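Local coordinates for SnoaL-like domain-containing protein (PDB 4GB5) that is of unknown function but carries a SnoaL-like domain of the NTF2 clan, whose curved sheet and helices commonly enclose a pocket, at residues Thr92-Val97 / Phe120-Ala125. Residues are numbered along the deposited sequence; the frame is centred on the assembly and turned at random.
Sequences TIHAHV and FYDNEA
Phe120 directs the CE2 edge of its ring at the face of His96 in a T-shaped pair, planes at 81° and CE2 3.6 Å from His96 CE1. The ring of His94 runs alongside, nearly parallel to that of Phe120 but slid so far that they barely overlap; His94 CE1 comes to 3.6 Å from Phe120 CD2. On the other face of the sheet Tyr121 crosses Val97 at about a right angle, and Val97 CG1, placed between its own backbone N and carbonyl carbon (chi1 56°), makes a CH-pi contact 4.0 Å from the ring centroid. The amide and carbonyl of Tyr121 pair with Ala95. Asp122 turns its carboxylate back toward His94: His94 ND1 donates to Asp122 OD1 at 2.7 Å; OD1 lies in the imidazole plane, while ND1 reaches its syn side from 29° out of the carboxylate plane. With NE2 bound to Asp22 of the second subunit, the imidazole is gripped at both nitrogens, which fixes its rotation. Asn123 closes a second hydrogen-bonded pair, its N 2.8 Å from Ile93 O, while its OD1 accepts from Lys138 N. Beyond exposed Glu124, opposite Thr92, Ala125 CB meets Ile93 CD1 at 4.0 Å. These antiparallel strands lie inside the curved sheet of the NTF2-like fold, between 74-87 and 131-145. Helix 6-25 packs on the side of Ile93, Tyr121 and Asn123 through Ile13, Phe17 and Tyr20; the His94, His96 and Phe120 side faces the second subunit, whose Asp25 bonds His96 NE2.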
# COMPACT_ATOMS: atom_id res chain seq x y z
N THR A 92 -6.66 -14.82 12.24
CA THR A 92 -7.15 -13.44 12.27
C THR A 92 -6.19 -12.55 11.52
O THR A 92 -4.99 -12.80 11.51
CB THR A 92 -7.29 -12.90 13.69
OG1 THR A 92 -6.02 -12.94 14.35
CG2 THR A 92 -8.26 -13.75 14.47
N ILE A 93 -6.73 -11.54 10.85
CA ILE A 93 -5.89 -10.59 10.17
C ILE A 93 -6.38 -9.20 10.46
O ILE A 93 -7.53 -8.88 10.19
CB ILE A 93 -5.94 -10.77 8.67
CG1 ILE A 93 -5.73 -12.22 8.25
CG2 ILE A 93 -4.92 -9.85 8.03
CD1 ILE A 93 -6.94 -13.06 8.14
N HIS A 94 -5.47 -8.36 10.90
CA HIS A 94 -5.69 -6.93 11.00
C HIS A 94 -4.91 -6.27 9.89
O HIS A 94 -3.72 -6.60 9.69
CB HIS A 94 -5.24 -6.42 12.35
CG HIS A 94 -5.15 -4.93 12.45
ND1 HIS A 94 -6.23 -4.17 12.84
CD2 HIS A 94 -4.12 -4.08 12.27
CE1 HIS A 94 -5.87 -2.89 12.86
NE2 HIS A 94 -4.61 -2.81 12.47
N ALA A 95 -5.52 -5.35 9.18
CA ALA A 95 -4.79 -4.66 8.11
C ALA A 95 -5.26 -3.24 7.96
O ALA A 95 -6.38 -2.90 8.35
CB ALA A 95 -4.90 -5.42 6.75
N HIS A 96 -4.42 -2.43 7.34
CA HIS A 96 -4.83 -1.10 6.88
C HIS A 96 -5.50 -1.18 5.52
O HIS A 96 -5.12 -1.99 4.66
CB HIS A 96 -3.59 -0.22 6.70
CG HIS A 96 -3.11 0.46 7.93
ND1 HIS A 96 -2.74 -0.21 9.09
CD2 HIS A 96 -2.94 1.78 8.20
CE1 HIS A 96 -2.39 0.67 10.01
NE2 HIS A 96 -2.50 1.89 9.50
N VAL A 97 -6.49 -0.31 5.31
CA VAL A 97 -7.10 -0.13 4.01
C VAL A 97 -7.33 1.32 3.69
O VAL A 97 -7.80 2.09 4.52
CB VAL A 97 -8.43 -0.94 3.88
CG1 VAL A 97 -9.42 -0.63 4.92
CG2 VAL A 97 -9.07 -0.74 2.47
N PHE A 120 -9.38 0.20 8.81
CA PHE A 120 -8.80 -1.11 9.09
C PHE A 120 -9.76 -2.23 8.78
O PHE A 120 -10.97 -2.10 8.94
CB PHE A 120 -8.44 -1.20 10.56
CG PHE A 120 -7.73 0.00 11.07
CD1 PHE A 120 -8.43 1.06 11.62
CD2 PHE A 120 -6.36 0.08 10.92
CE1 PHE A 120 -7.78 2.21 12.04
CE2 PHE A 120 -5.70 1.23 11.34
CZ PHE A 120 -6.41 2.30 11.90
N TYR A 121 -9.21 -3.36 8.34
CA TYR A 121 -9.91 -4.62 8.35
C TYR A 121 -9.49 -5.37 9.58
O TYR A 121 -8.30 -5.37 9.95
CB TYR A 121 -9.58 -5.48 7.11
CG TYR A 121 -10.17 -4.92 5.85
CD1 TYR A 121 -11.54 -4.75 5.70
CD2 TYR A 121 -9.35 -4.57 4.78
CE1 TYR A 121 -12.06 -4.23 4.53
CE2 TYR A 121 -9.87 -4.08 3.63
CZ TYR A 121 -11.19 -3.87 3.51
OH TYR A 121 -11.71 -3.36 2.31
N ASP A 122 -10.47 -6.04 10.22
CA ASP A 122 -10.21 -6.99 11.27
C ASP A 122 -11.02 -8.23 10.93
O ASP A 122 -12.22 -8.32 11.19
CB ASP A 122 -10.52 -6.44 12.64
CG ASP A 122 -9.58 -5.32 13.02
OD1 ASP A 122 -8.44 -5.64 13.45
OD2 ASP A 122 -9.96 -4.15 12.85
N ASN A 123 -10.36 -9.13 10.21
CA ASN A 123 -10.99 -10.21 9.49
C ASN A 123 -10.61 -11.56 10.05
O ASN A 123 -9.68 -11.66 10.84
CB ASN A 123 -10.54 -10.16 8.02
CG ASN A 123 -11.15 -9.02 7.26
OD1 ASN A 123 -11.83 -8.16 7.83
ND2 ASN A 123 -10.87 -8.96 5.94
N GLU A 124 -11.37 -12.59 9.69
CA GLU A 124 -11.04 -13.97 10.00
C GLU A 124 -10.91 -14.77 8.74
O GLU A 124 -11.59 -14.51 7.73
CB GLU A 124 -12.08 -14.62 10.95
CG GLU A 124 -12.16 -13.90 12.29
CD GLU A 124 -13.32 -14.31 13.19
OE1 GLU A 124 -14.19 -15.07 12.77
OE2 GLU A 124 -13.35 -13.84 14.35
N ALA A 125 -10.02 -15.75 8.76
CA ALA A 125 -9.91 -16.70 7.64
C ALA A 125 -9.97 -18.11 8.15
O ALA A 125 -9.72 -18.37 9.32
CB ALA A 125 -8.60 -16.48 6.90